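Local atomic coordinates of p-47 protein (PDB entry 5WIX), a protein that is of unknown function but has a TULIP-type fold like that of bactericidal/permeability-increasing protein, which suggests, without proving, a role in binding lipids. Residues L252-N266 and I276-I288. Numbering follows the deposited sequence.
Sequences LSSNMGSNITSNNFN and IIKNKNTLNWYGI
Leu283 lays CD2 over one face of the Phe265 ring, near its rim, and brings CD1 to 3.9 Å from Phe265 CZ. CB of the same leucine meets Ile260, whose CD1 approaches it at 3.7 Å with the two chains crossing at about a right angle. Ile277 CG2 comes to the Phe265 ring obliquely, and Leu249 of helix 240-252 and the edge-to-face ring of Phe302 also pack against this phenylalanine. Farther along, Met256 runs across the rim of the Trp285 indole, CG 3.7 Å from CZ3, and SD makes an oblique Met-aromatic contact with the ring; a bend at chi3 leaves CE in plane at the edge of Phe265. The indole itself is fixed from beyond, its NE1 bonded to Ser386 OG and its ring set edge-to-face with Phe387.

Polar groups fasten the other end of the loop. Asn264 works through both ends of its amide: OD1 accepts the backbone N-H of Thr261, while ND2 reaches 2.9 Å to OD1 of Asn281, whose amide plane is turned 73° from its own. The main-chain O of Asn264 takes the N-H of Lys280. Lys280 extends away from its own N (chi1 -175°), then bends at chi3, which brings NZ to Asn263 O at 3.0 Å and, weakly, to OD1 of that residue. The antiparallel ladder opens with Phe265 and Asn279, a non-hydrogen-bonded pair, and goes on to Asn266 and Lys278, which exchange two backbone bonds, Asn266 N lying 2.8 Å from Lys278 O. Such a combination illustrates how the loop after helix 240-252 is held against the chain that follows the hairpin before it enters the sheet itself, here at the open end of the antiparallel beta hairpin 265-269/275-279 in a TULIP-type fold.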
loop_
_atom_site.group_PDB
_atom_site.type_symbol
_atom_site.label_atom_id
_atom_site.label_comp_id
_atom_site.label_asym_id
_atom_site.label_seq_id
_atom_site.Cartn_x
_atom_site.Cartn_y
_atom_site.Cartn_z
ATOM N N LEU A 252 10.321 -2.925 -17.898
ATOM C CA LEU A 252 9.955 -2.844 -19.307
ATOM C C LEU A 252 10.888 -1.949 -20.080
ATOM O O LEU A 252 11.473 -2.348 -21.089
ATOM C CB LEU A 252 8.517 -2.307 -19.442
ATOM C CG LEU A 252 7.924 -1.992 -20.815
ATOM C CD1 LEU A 252 7.519 -3.282 -21.499
ATOM C CD2 LEU A 252 6.728 -1.063 -20.710
ATOM N N SER A 253 11.046 -0.734 -19.582
ATOM C CA SER A 253 11.784 0.294 -20.298
ATOM C C SER A 253 13.301 0.006 -20.412
ATOM O O SER A 253 14.052 0.783 -21.003
ATOM C CB SER A 253 11.553 1.625 -19.603
ATOM O OG SER A 253 12.338 1.699 -18.430
ATOM N N SER A 254 13.737 -1.112 -19.842
ATOM C CA SER A 254 15.125 -1.544 -19.892
ATOM C C SER A 254 15.152 -2.951 -20.441
ATOM O O SER A 254 16.101 -3.697 -20.214
ATOM C CB SER A 254 15.770 -1.531 -18.504
ATOM O OG SER A 254 15.518 -2.755 -17.810
ATOM N N ASN A 255 14.077 -3.335 -21.115
ATOM C CA ASN A 255 14.021 -4.674 -21.673
ATOM C C ASN A 255 14.043 -4.631 -23.189
ATOM O O ASN A 255 13.709 -5.636 -23.842
ATOM C CB ASN A 255 12.766 -5.408 -21.209
ATOM C CG ASN A 255 13.015 -6.885 -21.008
ATOM O OD1 ASN A 255 14.062 -7.273 -20.448
ATOM N ND2 ASN A 255 12.074 -7.729 -21.480
ATOM N N MET A 256 14.428 -3.476 -23.742
ATOM C CA MET A 256 14.246 -3.242 -25.166
ATOM C C MET A 256 15.510 -2.765 -25.896
ATOM O O MET A 256 15.439 -2.123 -26.946
ATOM C CB MET A 256 13.100 -2.241 -25.368
ATOM C CG MET A 256 11.752 -2.829 -25.063
ATOM S SD MET A 256 10.391 -1.659 -25.345
ATOM C CE MET A 256 11.191 -0.176 -24.818
ATOM N N GLY A 257 16.673 -3.099 -25.365
ATOM C CA GLY A 257 17.902 -2.631 -25.976
ATOM C C GLY A 257 18.480 -1.342 -25.411
ATOM O O GLY A 257 17.842 -0.616 -24.647
ATOM N N SER A 258 19.703 -1.047 -25.825
ATOM C CA SER A 258 20.498 0.007 -25.218
ATOM C C SER A 258 20.087 1.413 -25.625
ATOM O O SER A 258 20.583 2.384 -25.038
ATOM C CB SER A 258 21.973 -0.213 -25.553
ATOM O OG SER A 258 22.095 -1.023 -26.714
ATOM N N ASN A 259 19.201 1.551 -26.612
ATOM C CA ASN A 259 18.795 2.906 -26.992
ATOM C C ASN A 259 17.380 3.196 -26.541
ATOM O O ASN A 259 16.712 4.104 -27.060
ATOM C CB ASN A 259 18.937 3.133 -28.497
ATOM C CG ASN A 259 20.338 2.851 -28.989
ATOM O OD1 ASN A 259 21.327 3.355 -28.431
ATOM N ND2 ASN A 259 20.439 2.010 -30.023
ATOM N N ILE A 260 16.924 2.408 -25.570
ATOM C CA ILE A 260 15.693 2.721 -24.858
ATOM C C ILE A 260 15.876 2.639 -23.341
ATOM O O ILE A 260 16.378 1.634 -22.814
ATOM C CB ILE A 260 14.553 1.811 -25.277
ATOM C CG1 ILE A 260 14.521 1.712 -26.806
ATOM C CG2 ILE A 260 13.283 2.422 -24.782
ATOM C CD1 ILE A 260 13.572 0.696 -27.380
ATOM N N THR A 261 15.481 3.711 -22.647
ATOM C CA THR A 261 15.728 3.827 -21.214
ATOM C C THR A 261 14.695 4.560 -20.359
ATOM O O THR A 261 15.095 5.319 -19.481
ATOM C CB THR A 261 17.056 4.572 -20.914
ATOM O OG1 THR A 261 16.930 5.954 -21.279
ATOM C CG2 THR A 261 18.259 3.926 -21.591
ATOM N N SER A 262 13.401 4.365 -20.579
ATOM C CA SER A 262 12.382 4.984 -19.698
ATOM C C SER A 262 12.319 6.509 -19.787
ATOM O O SER A 262 11.239 7.090 -19.697
ATOM C CB SER A 262 12.593 4.600 -18.221
ATOM O OG SER A 262 13.471 5.497 -17.566
ATOM N N ASN A 263 13.470 7.156 -19.929
ATOM C CA ASN A 263 13.502 8.553 -20.311
ATOM C C ASN A 263 12.774 8.675 -21.653
ATOM O O ASN A 263 12.220 9.729 -21.984
ATOM C CB ASN A 263 14.940 9.072 -20.408
ATOM C CG ASN A 263 15.001 10.588 -20.430
ATOM O OD1 ASN A 263 14.203 11.253 -19.760
ATOM N ND2 ASN A 263 15.934 11.147 -21.212
ATOM N N ASN A 264 12.768 7.568 -22.403
ATOM C CA ASN A 264 11.971 7.426 -23.616
ATOM C C ASN A 264 10.474 7.250 -23.382
ATOM O O ASN A 264 9.691 7.337 -24.334
ATOM C CB ASN A 264 12.481 6.242 -24.428
ATOM C CG ASN A 264 13.840 6.507 -25.029
ATOM O OD1 ASN A 264 14.773 5.724 -24.876
ATOM N ND2 ASN A 264 13.965 7.639 -25.691
ATOM N N PHE A 265 10.078 7.018 -22.122
ATOM C CA PHE A 265 8.678 6.738 -21.759
ATOM C C PHE A 265 8.005 7.750 -20.845
ATOM O O PHE A 265 8.624 8.303 -19.929
ATOM C CB PHE A 265 8.575 5.381 -21.075
ATOM C CG PHE A 265 8.764 4.230 -21.997
ATOM C CD1 PHE A 265 7.701 3.747 -22.732
ATOM C CD2 PHE A 265 10.012 3.647 -22.147
ATOM C CE1 PHE A 265 7.869 2.690 -23.582
ATOM C CE2 PHE A 265 10.195 2.594 -23.004
ATOM C CZ PHE A 265 9.118 2.114 -23.725
ATOM N N ASN A 266 6.713 7.952 -21.088
ATOM C CA ASN A 266 5.844 8.718 -20.201
ATOM C C ASN A 266 4.796 7.830 -19.541
ATOM O O ASN A 266 4.385 6.812 -20.105
ATOM C CB ASN A 266 5.144 9.839 -20.971
ATOM C CG ASN A 266 5.866 11.161 -20.852
ATOM O OD1 ASN A 266 6.706 11.340 -19.963
ATOM N ND2 ASN A 266 5.539 12.104 -21.738
ATOM N N ILE A 276 -1.772 5.267 -17.783
ATOM C CA ILE A 276 -1.332 4.551 -18.988
ATOM C C ILE A 276 0.143 4.811 -19.357
ATOM O O ILE A 276 0.643 5.932 -19.234
ATOM C CB ILE A 276 -2.219 4.927 -20.193
ATOM C CG1 ILE A 276 -3.613 4.348 -20.009
ATOM C CG2 ILE A 276 -1.632 4.413 -21.502
ATOM C CD1 ILE A 276 -4.468 4.427 -21.258
ATOM N N ILE A 277 0.835 3.771 -19.808
ATOM C CA ILE A 277 2.191 3.930 -20.315
ATOM C C ILE A 277 2.215 4.282 -21.804
ATOM O O ILE A 277 1.874 3.452 -22.654
ATOM C CB ILE A 277 3.008 2.658 -20.117
ATOM C CG1 ILE A 277 3.149 2.343 -18.625
ATOM C CG2 ILE A 277 4.373 2.816 -20.769
ATOM C CD1 ILE A 277 3.968 1.072 -18.296
ATOM N N LYS A 278 2.612 5.505 -22.126
ATOM C CA LYS A 278 2.878 5.832 -23.518
ATOM C C LYS A 278 4.363 6.140 -23.747
ATOM O O LYS A 278 5.094 6.472 -22.814
ATOM C CB LYS A 278 2.007 7.000 -23.961
ATOM C CG LYS A 278 0.540 6.640 -24.122
ATOM C CD LYS A 278 -0.125 7.616 -25.087
ATOM C CE LYS A 278 -1.583 7.274 -25.340
ATOM N NZ LYS A 278 -2.428 7.529 -24.139
ATOM N N ASN A 279 4.818 6.000 -24.986
ATOM C CA ASN A 279 6.177 6.413 -25.334
ATOM C C ASN A 279 6.298 7.939 -25.465
ATOM O O ASN A 279 5.375 8.619 -25.944
ATOM C CB ASN A 279 6.617 5.740 -26.625
ATOM C CG ASN A 279 5.756 6.132 -27.806
ATOM O OD1 ASN A 279 4.546 6.333 -27.681
ATOM N ND2 ASN A 279 6.382 6.247 -28.967
ATOM N N LYS A 280 7.433 8.479 -25.022
ATOM C CA LYS A 280 7.645 9.931 -25.018
ATOM C C LYS A 280 8.070 10.367 -26.400
ATOM O O LYS A 280 7.859 11.509 -26.806
ATOM C CB LYS A 280 8.707 10.334 -23.980
ATOM C CG LYS A 280 8.917 11.852 -23.814
ATOM C CD LYS A 280 10.128 12.186 -22.913
ATOM C CE LYS A 280 9.882 11.872 -21.431
ATOM N NZ LYS A 280 11.071 12.176 -20.572
ATOM N N ASN A 281 8.661 9.416 -27.118
ATOM C CA ASN A 281 9.271 9.646 -28.419
ATOM C C ASN A 281 9.667 8.335 -29.090
ATOM O O ASN A 281 9.335 7.246 -28.592
ATOM C CB ASN A 281 10.497 10.547 -28.278
ATOM C CG ASN A 281 11.426 10.100 -27.162
ATOM O OD1 ASN A 281 11.663 8.907 -26.966
ATOM N ND2 ASN A 281 11.949 11.063 -26.415
ATOM N N THR A 282 10.394 8.444 -30.202
ATOM C CA THR A 282 10.753 7.282 -30.998
ATOM C C THR A 282 11.612 6.318 -30.178
ATOM O O THR A 282 12.616 6.714 -29.574
ATOM C CB THR A 282 11.504 7.682 -32.301
ATOM O OG1 THR A 282 10.732 8.637 -33.046
ATOM C CG2 THR A 282 11.753 6.453 -33.170
ATOM N N LEU A 283 11.200 5.055 -30.143
ATOM C CA LEU A 283 11.977 4.019 -29.479
ATOM C C LEU A 283 12.910 3.327 -30.473
ATOM O O LEU A 283 12.449 2.700 -31.432
ATOM C CB LEU A 283 11.046 2.994 -28.819
ATOM C CG LEU A 283 9.842 3.606 -28.105
ATOM C CD1 LEU A 283 8.894 2.515 -27.584
ATOM C CD2 LEU A 283 10.300 4.520 -26.977
ATOM N N ASN A 284 14.217 3.424 -30.249
ATOM C CA ASN A 284 15.156 2.808 -31.194
ATOM C C ASN A 284 15.493 1.373 -30.813
ATOM O O ASN A 284 16.289 1.116 -29.888
ATOM C CB ASN A 284 16.425 3.650 -31.304
ATOM C CG ASN A 284 16.126 5.094 -31.691
ATOM O OD1 ASN A 284 15.429 5.364 -32.673
ATOM N ND2 ASN A 284 16.631 6.031 -30.893
ATOM N N TRP A 285 14.868 0.432 -31.514
ATOM C CA TRP A 285 15.096 -0.973 -31.209
ATOM C C TRP A 285 16.548 -1.356 -31.432
ATOM O O TRP A 285 17.284 -0.704 -32.184
ATOM C CB TRP A 285 14.205 -1.865 -32.053
ATOM C CG TRP A 285 13.971 -3.184 -31.438
ATOM C CD1 TRP A 285 14.578 -4.357 -31.756
ATOM C CD2 TRP A 285 13.055 -3.476 -30.386
ATOM N NE1 TRP A 285 14.094 -5.376 -30.968
ATOM C CE2 TRP A 285 13.154 -4.858 -30.117
ATOM C CE3 TRP A 285 12.160 -2.706 -29.643
ATOM C CZ2 TRP A 285 12.398 -5.482 -29.137
ATOM C CZ3 TRP A 285 11.413 -3.326 -28.669
ATOM C CH2 TRP A 285 11.536 -4.705 -28.424
ATOM N N TYR A 286 16.958 -2.426 -30.776
ATOM C CA TYR A 286 18.299 -2.938 -30.980
ATOM C C TYR A 286 18.401 -3.712 -32.304
ATOM O O TYR A 286 17.393 -4.050 -32.917
ATOM C CB TYR A 286 18.715 -3.809 -29.791
ATOM C CG TYR A 286 17.924 -5.083 -29.613
ATOM C CD1 TYR A 286 18.295 -6.247 -30.270
ATOM C CD2 TYR A 286 16.815 -5.129 -28.765
ATOM C CE1 TYR A 286 17.581 -7.425 -30.100
ATOM C CE2 TYR A 286 16.095 -6.308 -28.583
ATOM C CZ TYR A 286 16.482 -7.452 -29.248
ATOM O OH TYR A 286 15.776 -8.630 -29.095
ATOM N N GLY A 287 19.621 -3.990 -32.749
ATOM C CA GLY A 287 19.797 -4.609 -34.046
ATOM C C GLY A 287 19.469 -6.101 -34.129
ATOM O O GLY A 287 19.996 -6.900 -33.341
ATOM N N ILE A 288 18.639 -6.470 -35.116
ATOM C CA ILE A 288 18.301 -7.866 -35.444
ATOM C C ILE A 288 18.927 -8.344 -36.755
ATOM O O ILE A 288 18.671 -7.744 -37.793
ATOM C CB ILE A 288 16.778 -8.063 -35.614
ATOM C CG1 ILE A 288 16.019 -7.593 -34.375
ATOM C CG2 ILE A 288 16.453 -9.512 -35.912
ATOM C CD1 ILE A 288 14.591 -7.189 -34.708
#